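Local coordinates for protein 7,8-dihydro-6-hydroxymethylpterin pyrophosphokinase-dihydropteroate synthase (Plasmodium falciparum, PDB 6JWY) that probably makes the pterin pyrophosphate from hydroxymethyldihydropterin and ATP, then joins it to 4-aminobenzoate, giving 7,8-dihydropteroate for folate synthesis, at residues A[388-393]-A[425-430]; A[527-532]-A[573-578]; A[602-607]-A[683-688]. The protein carries 1 engineered substitution. All coordinates share one frame; numbering follows the deposited sequence.

Contact 1. Residues A[388-393]-A[425-430]; sequences KTNIVG and GASVID
The carbonyl oxygen of I391 is gripped by two successive backbone N-H groups: S427 N at 3.1 Å and, more weakly, V428 N at 3.4 Å from I391 O. From there the strands run parallel. G393 N gives a 2.7 Å bond to V428 O, and G393 O accepts from D430 N at the same length. A water ties I391 N to the hydroxyl OG of S427, which chi1 of 45° swings between its own backbone N and carbonyl carbon. On one face of the sheet V392 and V428 lie side by side, V392 CG2 resting 3.6 Å from V428 CB, while V392 CG1 reaches on to the CB of D430. That carboxylate then leads away from strand 390-393, with CG anti to the backbone N (chi1 179°), and its OD2 forms a salt bridge with R686 and accepts from N502. The other face carries I429, packed on M418, M421 and I422 of helix 411-423. G425 ends that helix in a Schellman motif with positive phi, turning the chain into the next strand. Strand 390-396, helix 411-423 and strand 428-432 thus form a beta-alpha-beta crossover, the repeating element of a TIM barrel.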
loop_
_atom_site.group_PDB
_atom_site.type_symbol
_atom_site.label_atom_id
_atom_site.label_comp_id
_atom_site.label_asym_id
_atom_site.label_seq_id
_atom_site.Cartn_x
_atom_site.Cartn_y
_atom_site.Cartn_z
ATOM N N LYS A 388 9.610 -10.398 0.963
ATOM C CA LYS A 388 9.767 -10.325 2.404
ATOM C C LYS A 388 10.608 -9.084 2.683
ATOM O O LYS A 388 11.487 -8.764 1.891
ATOM C CB LYS A 388 10.461 -11.606 2.874
ATOM C CG LYS A 388 10.547 -11.901 4.364
ATOM C CD LYS A 388 11.783 -12.777 4.659
ATOM C CE LYS A 388 12.284 -13.615 3.479
ATOM N NZ LYS A 388 13.503 -14.421 3.777
ATOM N N THR A 389 10.256 -8.354 3.747
ATOM C CA THR A 389 11.044 -7.275 4.291
ATOM C C THR A 389 11.853 -7.809 5.466
ATOM O O THR A 389 11.299 -8.010 6.545
ATOM C CB THR A 389 10.113 -6.189 4.813
ATOM O OG1 THR A 389 9.459 -5.705 3.646
ATOM C CG2 THR A 389 10.813 -5.070 5.567
ATOM N N ASN A 390 13.162 -8.016 5.255
ATOM C CA ASN A 390 13.990 -8.584 6.291
ATOM C C ASN A 390 14.437 -7.493 7.244
ATOM O O ASN A 390 14.704 -6.372 6.831
ATOM C CB ASN A 390 15.236 -9.225 5.703
ATOM C CG ASN A 390 14.879 -10.397 4.836
ATOM O OD1 ASN A 390 14.512 -11.446 5.346
ATOM N ND2 ASN A 390 14.939 -10.199 3.535
ATOM N N ILE A 391 14.553 -7.845 8.519
ATOM C CA ILE A 391 15.102 -6.901 9.473
ATOM C C ILE A 391 16.594 -7.175 9.597
ATOM O O ILE A 391 16.990 -8.320 9.833
ATOM C CB ILE A 391 14.426 -7.033 10.849
ATOM C CG1 ILE A 391 12.948 -6.648 10.796
ATOM C CG2 ILE A 391 15.209 -6.268 11.914
ATOM C CD1 ILE A 391 12.184 -7.031 12.049
ATOM N N VAL A 392 17.382 -6.105 9.501
ATOM C CA VAL A 392 18.816 -6.136 9.726
ATOM C C VAL A 392 19.091 -5.367 11.016
ATOM O O VAL A 392 18.933 -4.138 11.057
ATOM C CB VAL A 392 19.548 -5.465 8.543
ATOM C CG1 VAL A 392 21.029 -5.263 8.824
ATOM C CG2 VAL A 392 19.315 -6.167 7.206
ATOM N N GLY A 393 19.521 -6.079 12.067
ATOM C CA GLY A 393 19.808 -5.417 13.336
ATOM C C GLY A 393 21.162 -4.696 13.360
ATOM O O GLY A 393 22.175 -5.223 12.898
ATOM N N GLY A 425 14.289 -11.355 16.622
ATOM C CA GLY A 425 13.759 -11.574 15.280
ATOM C C GLY A 425 14.590 -11.044 14.095
ATOM O O GLY A 425 14.168 -11.177 12.946
ATOM N N ALA A 426 15.771 -10.462 14.335
ATOM C CA ALA A 426 16.610 -10.038 13.215
ATOM C C ALA A 426 17.137 -11.243 12.436
ATOM O O ALA A 426 17.635 -12.187 13.025
ATOM C CB ALA A 426 17.752 -9.169 13.702
ATOM N N SER A 427 17.094 -11.186 11.106
ATOM C CA SER A 427 17.656 -12.270 10.309
ATOM C C SER A 427 19.041 -11.917 9.750
ATOM O O SER A 427 19.725 -12.797 9.203
ATOM C CB SER A 427 16.701 -12.698 9.208
ATOM O OG SER A 427 16.156 -11.567 8.536
ATOM N N VAL A 428 19.433 -10.634 9.870
ATOM C CA VAL A 428 20.748 -10.145 9.485
ATOM C C VAL A 428 21.215 -9.245 10.622
ATOM O O VAL A 428 20.413 -8.423 11.093
ATOM C CB VAL A 428 20.708 -9.369 8.147
ATOM C CG1 VAL A 428 22.056 -8.791 7.770
ATOM C CG2 VAL A 428 20.152 -10.194 6.980
ATOM N N ILE A 429 22.477 -9.427 11.067
ATOM C CA ILE A 429 23.130 -8.497 11.985
ATOM C C ILE A 429 24.121 -7.625 11.200
ATOM O O ILE A 429 25.018 -8.160 10.550
ATOM C CB ILE A 429 23.889 -9.259 13.106
ATOM C CG1 ILE A 429 23.096 -10.399 13.754
ATOM C CG2 ILE A 429 24.465 -8.301 14.139
ATOM C CD1 ILE A 429 21.960 -9.959 14.659
ATOM N N ASP A 430 23.998 -6.294 11.262
ATOM C CA ASP A 430 24.977 -5.433 10.602
ATOM C C ASP A 430 25.883 -4.833 11.675
ATOM O O ASP A 430 25.413 -4.046 12.495
ATOM C CB ASP A 430 24.347 -4.341 9.718
ATOM C CG ASP A 430 25.349 -3.400 9.033
ATOM O OD1 ASP A 430 26.258 -3.925 8.316
ATOM O OD2 ASP A 430 25.234 -2.120 9.208
HETATM O O HOH W 1 13.766 -10.301 9.548
#

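Contact 2. Residues A[527-532]-A[573-578]; sequences VLMHKR and LFDIGL. With CKL (4-[(2-azanyl-4-oxidanylidene-7,8-dihydro-3~{H}-pteridin-6-yl)methylamino]-~{N}-(5,6-dimethoxypyrimidin-4-yl)benzenesulfonamide), chain C; ACT (acetate ion), chain I.
The pterin pocket at the C-terminal ends of the barrel strands is built here, where M529 and D575 leave two parallel neighbours side by side. Their backbones are joined by L528 N to L573 O at 2.8 Å, by H530 N to D575 O, and by a weak bond from D575 N to L528 O. D575 grips the 2-amino edge of the pterin; D482, N502, K609 and R610 N also hydrogen-bond the ligand. Its OD2 takes two N-H groups of the bound pterin-sulfonamide compound, N3 at 2.5 Å and N11 at 2.8 Å from D575 OD2. The partner oxygen OD1 accepts from G577 N at 2.9 Å, coming from above the carboxylate plane, so an Asx turn holds the carboxylate against rotation. CG is anti to the backbone N in both D575 (chi1 -178°) and M529 (chi1 -169°), which sends the two chains the same way, with M529 CG 3.6 Å from D575 CG. That torsion and an extended chi2 (-160°) carry M529 SD to 3.4 Å from the ligand's N3, chi3 turning only the terminal methyl CE, while V527 CG1 flanks N11. Farther along, an acetate, probably from the crystallisation liquor, is held by H530 NE2 at 3.0 Å from its O and by NE and NH2 of R532; H530 ND1 is bonded to K582. A carboxylate gripping N3 and the 2-amino group together marks the pterin site of dihydropteroate synthase.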
loop_
_atom_site.group_PDB
_atom_site.type_symbol
_atom_site.label_atom_id
_atom_site.label_comp_id
_atom_site.label_asym_id
_atom_site.label_seq_id
_atom_site.Cartn_x
_atom_site.Cartn_y
_atom_site.Cartn_z
ATOM N N VAL A 527 26.242 -4.491 -0.106
ATOM C CA VAL A 527 25.341 -3.349 -0.117
ATOM C C VAL A 527 26.102 -2.136 -0.649
ATOM O O VAL A 527 27.102 -1.763 -0.068
ATOM C CB VAL A 527 24.862 -3.038 1.314
ATOM C CG1 VAL A 527 23.895 -1.867 1.362
ATOM C CG2 VAL A 527 24.232 -4.250 1.937
ATOM N N LEU A 528 25.598 -1.490 -1.709
ATOM C CA LEU A 528 26.220 -0.293 -2.256
ATOM C C LEU A 528 25.339 0.877 -1.859
ATOM O O LEU A 528 24.198 0.933 -2.264
ATOM C CB LEU A 528 26.194 -0.394 -3.785
ATOM C CG LEU A 528 27.028 -1.498 -4.434
ATOM C CD1 LEU A 528 26.873 -1.467 -5.964
ATOM C CD2 LEU A 528 28.507 -1.419 -4.015
ATOM N N MET A 529 25.864 1.827 -1.098
ATOM C CA MET A 529 25.039 2.931 -0.621
ATOM C C MET A 529 25.489 4.241 -1.275
ATOM O O MET A 529 26.665 4.419 -1.561
ATOM C CB MET A 529 25.158 3.056 0.906
ATOM C CG MET A 529 24.134 3.986 1.503
ATOM S SD MET A 529 24.612 4.562 3.136
ATOM C CE MET A 529 25.813 5.851 2.767
ATOM N N HIS A 530 24.552 5.169 -1.488
ATOM C CA HIS A 530 24.896 6.466 -2.047
ATOM C C HIS A 530 25.209 7.438 -0.920
ATOM O O HIS A 530 24.454 7.510 0.060
ATOM C CB HIS A 530 23.731 7.094 -2.829
ATOM C CG HIS A 530 24.049 8.492 -3.251
ATOM N ND1 HIS A 530 23.726 9.599 -2.474
ATOM C CD2 HIS A 530 24.723 8.962 -4.326
ATOM C CE1 HIS A 530 24.150 10.694 -3.070
ATOM N NE2 HIS A 530 24.764 10.328 -4.221
ATOM N N LYS A 531 26.285 8.212 -1.105
ATOM C CA LYS A 531 26.542 9.397 -0.298
ATOM C C LYS A 531 27.493 10.324 -1.047
ATOM O O LYS A 531 28.035 9.963 -2.082
ATOM C CB LYS A 531 27.170 9.032 1.051
ATOM C CG LYS A 531 28.576 8.468 0.986
ATOM C CD LYS A 531 29.170 8.279 2.376
ATOM C CE LYS A 531 30.505 7.555 2.348
ATOM N NZ LYS A 531 31.508 8.294 1.544
ATOM N N ARG A 532 27.700 11.521 -0.505
ATOM C CA ARG A 532 28.690 12.443 -1.024
ATOM C C ARG A 532 29.610 12.834 0.119
ATOM O O ARG A 532 29.179 12.878 1.269
ATOM C CB ARG A 532 27.973 13.670 -1.565
ATOM C CG ARG A 532 27.352 13.419 -2.922
ATOM C CD ARG A 532 26.597 14.688 -3.259
ATOM N NE ARG A 532 26.104 14.754 -4.626
ATOM C CZ ARG A 532 25.352 15.751 -5.049
ATOM N NH1 ARG A 532 25.009 16.695 -4.183
ATOM N NH2 ARG A 532 24.907 15.784 -6.297
ATOM N N LEU A 573 23.105 -5.173 -3.429
ATOM C CA LEU A 573 21.943 -4.489 -2.871
ATOM C C LEU A 573 22.152 -2.986 -2.969
ATOM O O LEU A 573 23.288 -2.505 -2.807
ATOM C CB LEU A 573 21.754 -4.945 -1.421
ATOM C CG LEU A 573 21.788 -6.468 -1.257
ATOM C CD1 LEU A 573 22.413 -6.896 0.057
ATOM C CD2 LEU A 573 20.405 -7.082 -1.422
ATOM N N PHE A 574 21.057 -2.278 -3.278
ATOM C CA PHE A 574 21.031 -0.836 -3.483
ATOM C C PHE A 574 20.573 -0.168 -2.185
ATOM O O PHE A 574 19.618 -0.625 -1.532
ATOM C CB PHE A 574 19.990 -0.445 -4.538
ATOM C CG PHE A 574 20.299 -0.777 -5.973
ATOM C CD1 PHE A 574 20.425 -2.104 -6.403
ATOM C CD2 PHE A 574 20.397 0.231 -6.922
ATOM C CE1 PHE A 574 20.706 -2.416 -7.733
ATOM C CE2 PHE A 574 20.701 -0.066 -8.240
ATOM C CZ PHE A 574 20.856 -1.381 -8.644
ATOM N N ASP A 575 21.214 0.962 -1.865
ATOM C CA ASP A 575 20.832 1.743 -0.706
ATOM C C ASP A 575 21.011 3.211 -1.065
ATOM O O ASP A 575 22.103 3.643 -1.411
ATOM C CB ASP A 575 21.575 1.259 0.547
ATOM C CG ASP A 575 21.208 1.993 1.838
ATOM O OD1 ASP A 575 20.426 2.994 1.767
ATOM O OD2 ASP A 575 21.751 1.590 2.922
ATOM N N ILE A 576 19.910 3.961 -0.988
ATOM C CA ILE A 576 19.864 5.374 -1.331
ATOM C C ILE A 576 20.583 6.224 -0.288
ATOM O O ILE A 576 20.661 7.434 -0.475
ATOM C CB ILE A 576 18.392 5.814 -1.357
ATOM C CG1 ILE A 576 17.800 5.675 0.055
ATOM C CG2 ILE A 576 17.644 5.005 -2.414
ATOM C CD1 ILE A 576 16.285 5.721 0.149
ATOM N N GLY A 577 20.971 5.649 0.855
ATOM C CA GLY A 577 21.714 6.392 1.861
ATOM C C GLY A 577 20.940 7.557 2.483
ATOM O O GLY A 577 21.352 8.706 2.386
ATOM N N LEU A 578 19.849 7.263 3.192
ATOM C CA LEU A 578 19.069 8.330 3.794
ATOM C C LEU A 578 19.948 9.111 4.774
ATOM O O LEU A 578 20.734 8.519 5.516
ATOM C CB LEU A 578 17.886 7.686 4.523
ATOM C CG LEU A 578 16.824 7.037 3.637
ATOM C CD1 LEU A 578 15.737 6.451 4.510
ATOM C CD2 LEU A 578 16.236 8.039 2.650
HETATM C C2 CKL C . 23.848 1.452 5.161
HETATM C C4 CKL C . 22.631 3.311 5.969
HETATM C C5 CKL C . 23.552 3.484 7.100
HETATM C C6 CKL C . 24.654 2.505 7.123
HETATM O O24 CKL C . 21.118 12.297 9.723
HETATM S S21 CKL C . 21.566 11.622 10.923
HETATM O O23 CKL C . 20.392 11.374 11.696
HETATM N N22 CKL C . 22.561 12.435 11.918
HETATM C C25 CKL C . 23.177 13.613 11.645
HETATM C C30 CKL C . 23.951 14.205 12.636
HETATM O O31 CKL C . 24.096 13.611 13.867
HETATM C C32 CKL C . 25.239 12.801 14.156
HETATM C C29 CKL C . 24.561 15.419 12.366
HETATM O O33 CKL C . 25.329 16.035 13.330
HETATM C C34 CKL C . 25.289 17.457 13.539
HETATM N N28 CKL C . 24.398 15.981 11.141
HETATM C C27 CKL C . 23.647 15.390 10.192
HETATM N N26 CKL C . 23.037 14.223 10.436
HETATM C C18 CKL C . 22.432 10.321 10.542
HETATM C C17 CKL C . 22.603 9.331 11.511
HETATM C C16 CKL C . 23.357 8.206 11.204
HETATM C C19 CKL C . 23.040 10.194 9.281
HETATM C C20 CKL C . 23.795 9.059 8.981
HETATM C C15 CKL C . 23.935 8.049 9.941
HETATM N N14 CKL C . 24.663 6.917 9.643
HETATM C C13 CKL C . 24.490 5.563 10.191
HETATM C C8 CKL C . 24.414 4.552 9.054
HETATM C C9 CKL C . 25.532 3.580 9.115
HETATM N N10 CKL C . 25.560 2.586 8.090
HETATM N N1 CKL C . 24.755 1.518 6.172
HETATM N N7 CKL C . 23.446 4.470 8.059
HETATM O O12 CKL C . 21.649 4.079 5.849
HETATM N N3 CKL C . 22.837 2.328 5.067
HETATM N N11 CKL C . 23.981 0.519 4.201
HETATM C C ACT I . 25.434 12.434 -6.905
HETATM O O ACT I . 26.125 12.413 -5.869
HETATM O OXT ACT I . 25.109 13.489 -7.510
HETATM C CH3 ACT I . 24.988 11.097 -7.492
#

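Contact 3. Residues A[602-607]-A[683-688]; sequences LFIGYS and DLIRVH. With CKL (4-[(2-azanyl-4-oxidanylidene-7,8-dihydro-3~{H}-pteridin-6-yl)methylamino]-~{N}-(5,6-dimethoxypyrimidin-4-yl)benzenesulfonamide), chain C; ACT (acetate ion), chain J.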
loop_
_atom_site.group_PDB
_atom_site.type_symbol
_atom_site.label_atom_id
_atom_site.label_comp_id
_atom_site.label_asym_id
_atom_site.label_seq_id
_atom_site.Cartn_x
_atom_site.Cartn_y
_atom_site.Cartn_z
ATOM N N LEU A 602 16.567 -3.915 -2.472
ATOM C CA LEU A 602 16.648 -2.607 -1.831
ATOM C C LEU A 602 16.921 -2.758 -0.334
ATOM O O LEU A 602 16.277 -3.544 0.371
ATOM C CB LEU A 602 15.381 -1.787 -2.106
ATOM C CG LEU A 602 15.277 -0.396 -1.460
ATOM C CD1 LEU A 602 16.361 0.591 -1.937
ATOM C CD2 LEU A 602 13.895 0.232 -1.694
ATOM N N PHE A 603 17.924 -2.008 0.134
ATOM C CA PHE A 603 18.335 -1.990 1.525
ATOM C C PHE A 603 18.171 -0.536 1.971
ATOM O O PHE A 603 18.620 0.362 1.262
ATOM C CB PHE A 603 19.775 -2.511 1.565
ATOM C CG PHE A 603 20.452 -2.608 2.905
ATOM C CD1 PHE A 603 20.831 -1.471 3.604
ATOM C CD2 PHE A 603 20.783 -3.848 3.438
ATOM C CE1 PHE A 603 21.505 -1.570 4.817
ATOM C CE2 PHE A 603 21.450 -3.945 4.656
ATOM C CZ PHE A 603 21.797 -2.806 5.358
ATOM N N ILE A 604 17.465 -0.265 3.075
ATOM C CA ILE A 604 17.461 1.115 3.557
ATOM C C ILE A 604 17.784 1.146 5.047
ATOM O O ILE A 604 17.545 0.189 5.778
ATOM C CB ILE A 604 16.167 1.903 3.237
ATOM C CG1 ILE A 604 14.975 1.432 4.068
ATOM C CG2 ILE A 604 15.817 1.891 1.756
ATOM C CD1 ILE A 604 13.707 2.185 3.766
ATOM N N GLY A 605 18.325 2.278 5.489
ATOM C CA GLY A 605 18.515 2.514 6.906
ATOM C C GLY A 605 18.013 3.901 7.284
ATOM O O GLY A 605 18.641 4.900 6.958
ATOM N N TYR A 606 16.875 3.939 7.974
ATOM C CA TYR A 606 16.244 5.192 8.340
ATOM C C TYR A 606 16.392 5.367 9.839
ATOM O O TYR A 606 16.127 6.448 10.368
ATOM C CB TYR A 606 14.752 5.157 8.004
ATOM C CG TYR A 606 14.016 3.942 8.523
ATOM C CD1 TYR A 606 13.647 3.853 9.868
ATOM C CD2 TYR A 606 13.653 2.897 7.669
ATOM C CE1 TYR A 606 12.962 2.752 10.351
ATOM C CE2 TYR A 606 12.962 1.789 8.145
ATOM C CZ TYR A 606 12.613 1.723 9.490
ATOM O OH TYR A 606 11.941 0.644 9.995
ATOM N N SER A 607 16.814 4.286 10.507
ATOM C CA SER A 607 16.536 4.150 11.924
ATOM C C SER A 607 17.217 5.258 12.723
ATOM O O SER A 607 18.440 5.333 12.792
ATOM C CB SER A 607 16.930 2.786 12.396
ATOM O OG SER A 607 16.775 2.678 13.801
ATOM N N ASP A 683 13.323 -4.814 0.474
ATOM C CA ASP A 683 13.926 -6.085 0.844
ATOM C C ASP A 683 14.530 -6.063 2.251
ATOM O O ASP A 683 14.278 -6.974 3.021
ATOM C CB ASP A 683 14.739 -6.655 -0.312
ATOM C CG ASP A 683 13.941 -6.482 -1.594
ATOM O OD1 ASP A 683 13.078 -7.384 -1.899
ATOM O OD2 ASP A 683 14.117 -5.420 -2.251
ATOM N N LEU A 684 15.276 -5.023 2.622
ATOM C CA LEU A 684 15.996 -5.025 3.896
ATOM C C LEU A 684 15.863 -3.650 4.544
ATOM O O LEU A 684 16.098 -2.647 3.870
ATOM C CB LEU A 684 17.473 -5.350 3.627
ATOM C CG LEU A 684 17.749 -6.735 3.029
ATOM C CD1 LEU A 684 18.126 -6.623 1.560
ATOM C CD2 LEU A 684 18.813 -7.522 3.792
ATOM N N ILE A 685 15.458 -3.598 5.818
ATOM C CA ILE A 685 15.466 -2.346 6.573
ATOM C C ILE A 685 16.458 -2.457 7.731
ATOM O O ILE A 685 16.440 -3.423 8.506
ATOM C CB ILE A 685 14.049 -1.950 7.068
ATOM C CG1 ILE A 685 13.406 -2.988 8.005
ATOM C CG2 ILE A 685 13.131 -1.561 5.899
ATOM C CD1 ILE A 685 12.033 -2.603 8.521
ATOM N N ARG A 686 17.341 -1.458 7.849
ATOM C CA ARG A 686 18.429 -1.494 8.824
ATOM C C ARG A 686 17.998 -0.747 10.084
ATOM O O ARG A 686 17.807 0.456 10.009
ATOM C CB ARG A 686 19.653 -0.809 8.206
ATOM C CG ARG A 686 20.957 -1.066 8.945
ATOM C CD ARG A 686 22.121 -0.270 8.382
ATOM N NE ARG A 686 23.281 -0.227 9.257
ATOM C CZ ARG A 686 23.537 0.746 10.140
ATOM N NH1 ARG A 686 24.636 0.671 10.875
ATOM N NH2 ARG A 686 22.713 1.780 10.288
ATOM N N VAL A 687 17.856 -1.435 11.229
ATOM C CA VAL A 687 17.159 -0.847 12.371
ATOM C C VAL A 687 17.886 -1.128 13.693
ATOM O O VAL A 687 18.503 -2.193 13.871
ATOM C CB VAL A 687 15.691 -1.334 12.460
ATOM C CG1 VAL A 687 14.835 -0.837 11.312
ATOM C CG2 VAL A 687 15.579 -2.840 12.569
ATOM N N HIS A 688 17.749 -0.174 14.632
ATOM C CA HIS A 688 18.160 -0.331 16.030
ATOM C C HIS A 688 17.149 -1.146 16.831
ATOM O O HIS A 688 17.544 -2.043 17.568
ATOM C CB HIS A 688 18.299 1.022 16.745
ATOM C CG HIS A 688 19.414 1.843 16.195
ATOM N ND1 HIS A 688 19.187 2.859 15.262
ATOM C CD2 HIS A 688 20.751 1.765 16.395
ATOM C CE1 HIS A 688 20.348 3.382 14.921
ATOM N NE2 HIS A 688 21.324 2.723 15.607
HETATM C C2 CKL C . 23.848 1.452 5.161
HETATM C C4 CKL C . 22.631 3.311 5.969
HETATM C C5 CKL C . 23.552 3.484 7.100
HETATM C C6 CKL C . 24.654 2.505 7.123
HETATM O O24 CKL C . 21.118 12.297 9.723
HETATM S S21 CKL C . 21.566 11.622 10.923
HETATM O O23 CKL C . 20.392 11.374 11.696
HETATM N N22 CKL C . 22.561 12.435 11.918
HETATM C C25 CKL C . 23.177 13.613 11.645
HETATM C C30 CKL C . 23.951 14.205 12.636
HETATM O O31 CKL C . 24.096 13.611 13.867
HETATM C C32 CKL C . 25.239 12.801 14.156
HETATM C C29 CKL C . 24.561 15.419 12.366
HETATM O O33 CKL C . 25.329 16.035 13.330
HETATM C C34 CKL C . 25.289 17.457 13.539
HETATM N N28 CKL C . 24.398 15.981 11.141
HETATM C C27 CKL C . 23.647 15.390 10.192
HETATM N N26 CKL C . 23.037 14.223 10.436
HETATM C C18 CKL C . 22.432 10.321 10.542
HETATM C C17 CKL C . 22.603 9.331 11.511
HETATM C C16 CKL C . 23.357 8.206 11.204
HETATM C C19 CKL C . 23.040 10.194 9.281
HETATM C C20 CKL C . 23.795 9.059 8.981
HETATM C C15 CKL C . 23.935 8.049 9.941
HETATM N N14 CKL C . 24.663 6.917 9.643
HETATM C C13 CKL C . 24.490 5.563 10.191
HETATM C C8 CKL C . 24.414 4.552 9.054
HETATM C C9 CKL C . 25.532 3.580 9.115
HETATM N N10 CKL C . 25.560 2.586 8.090
HETATM N N1 CKL C . 24.755 1.518 6.172
HETATM N N7 CKL C . 23.446 4.470 8.059
HETATM O O12 CKL C . 21.649 4.079 5.849
HETATM N N3 CKL C . 22.837 2.328 5.067
HETATM N N11 CKL C . 23.981 0.519 4.201
HETATM C C ACT J . 23.731 3.968 13.278
HETATM O O ACT J . 24.224 2.991 12.642
HETATM O OXT ACT J . 22.890 4.772 12.802
HETATM C CH3 ACT J . 24.164 4.194 14.744
#
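Backbone bonds set the parallel register of F603 with L684 and I604 with I685: L602 O accepts from L684 N, L684 O from I604 N, and I604 O from R686 N at 2.7 Å. Polar side chains fasten both ends. At the start, L602 N donates to D683 OD2 at 2.9 Å, on the anti side of a carboxylate that also forms a salt bridge with K386. At the far end S607 OG and H688 ND1 share a 2.8 Å hydrogen bond. Among the apolar contacts, F603 CD2 lies 3.6 Å from L684 CB, and the CD of R686 meets the edge of the same ring at CE1, 3.8 Å away. On the opposite face of the sheet the Y606 phenol runs alongside V687, its CZ 3.8 Å from CG1, and the edge of that ring meets I685 CG2; helix 661-680 packs against Y606. F603 CE1 comes 3.3 Å from the ligand's N11, and G605 O approaches O12. The arginine is extended from CG to NE, and chi4 of -94° turns its guanidinium so that the pterin N10 sits over the centre of one face, 3.4 Å from R686 CZ, while NH1 and NH2 both donate to O of an acetate, probably from the crystallisation liquor. A pterin laid over an arginine, with D430 at the NE edge of its guanidinium, belongs to the active site at the mouth of the dihydropteroate synthase barrel.

All three contacts belong to one parallel sheet, the TIM barrel of the synthase part, and follow one another along the chain as contact 1, contact 2, contact 3. Contact 3 stands between the other two: its centre is about 8 Å from that of contact 1 and about 11 Å from that of contact 2, whereas contacts 1 and 2 are about 17 Å apart and do not touch. Strand 684-687 runs beside 390-396, bringing the last barrel strand against the first, and F574 O probably accepts from F603 N, joining 572-575 to 603-604. Contacts 2 and 3 both touch the ligand, placing M529 and R686 on opposite sides of its pterin.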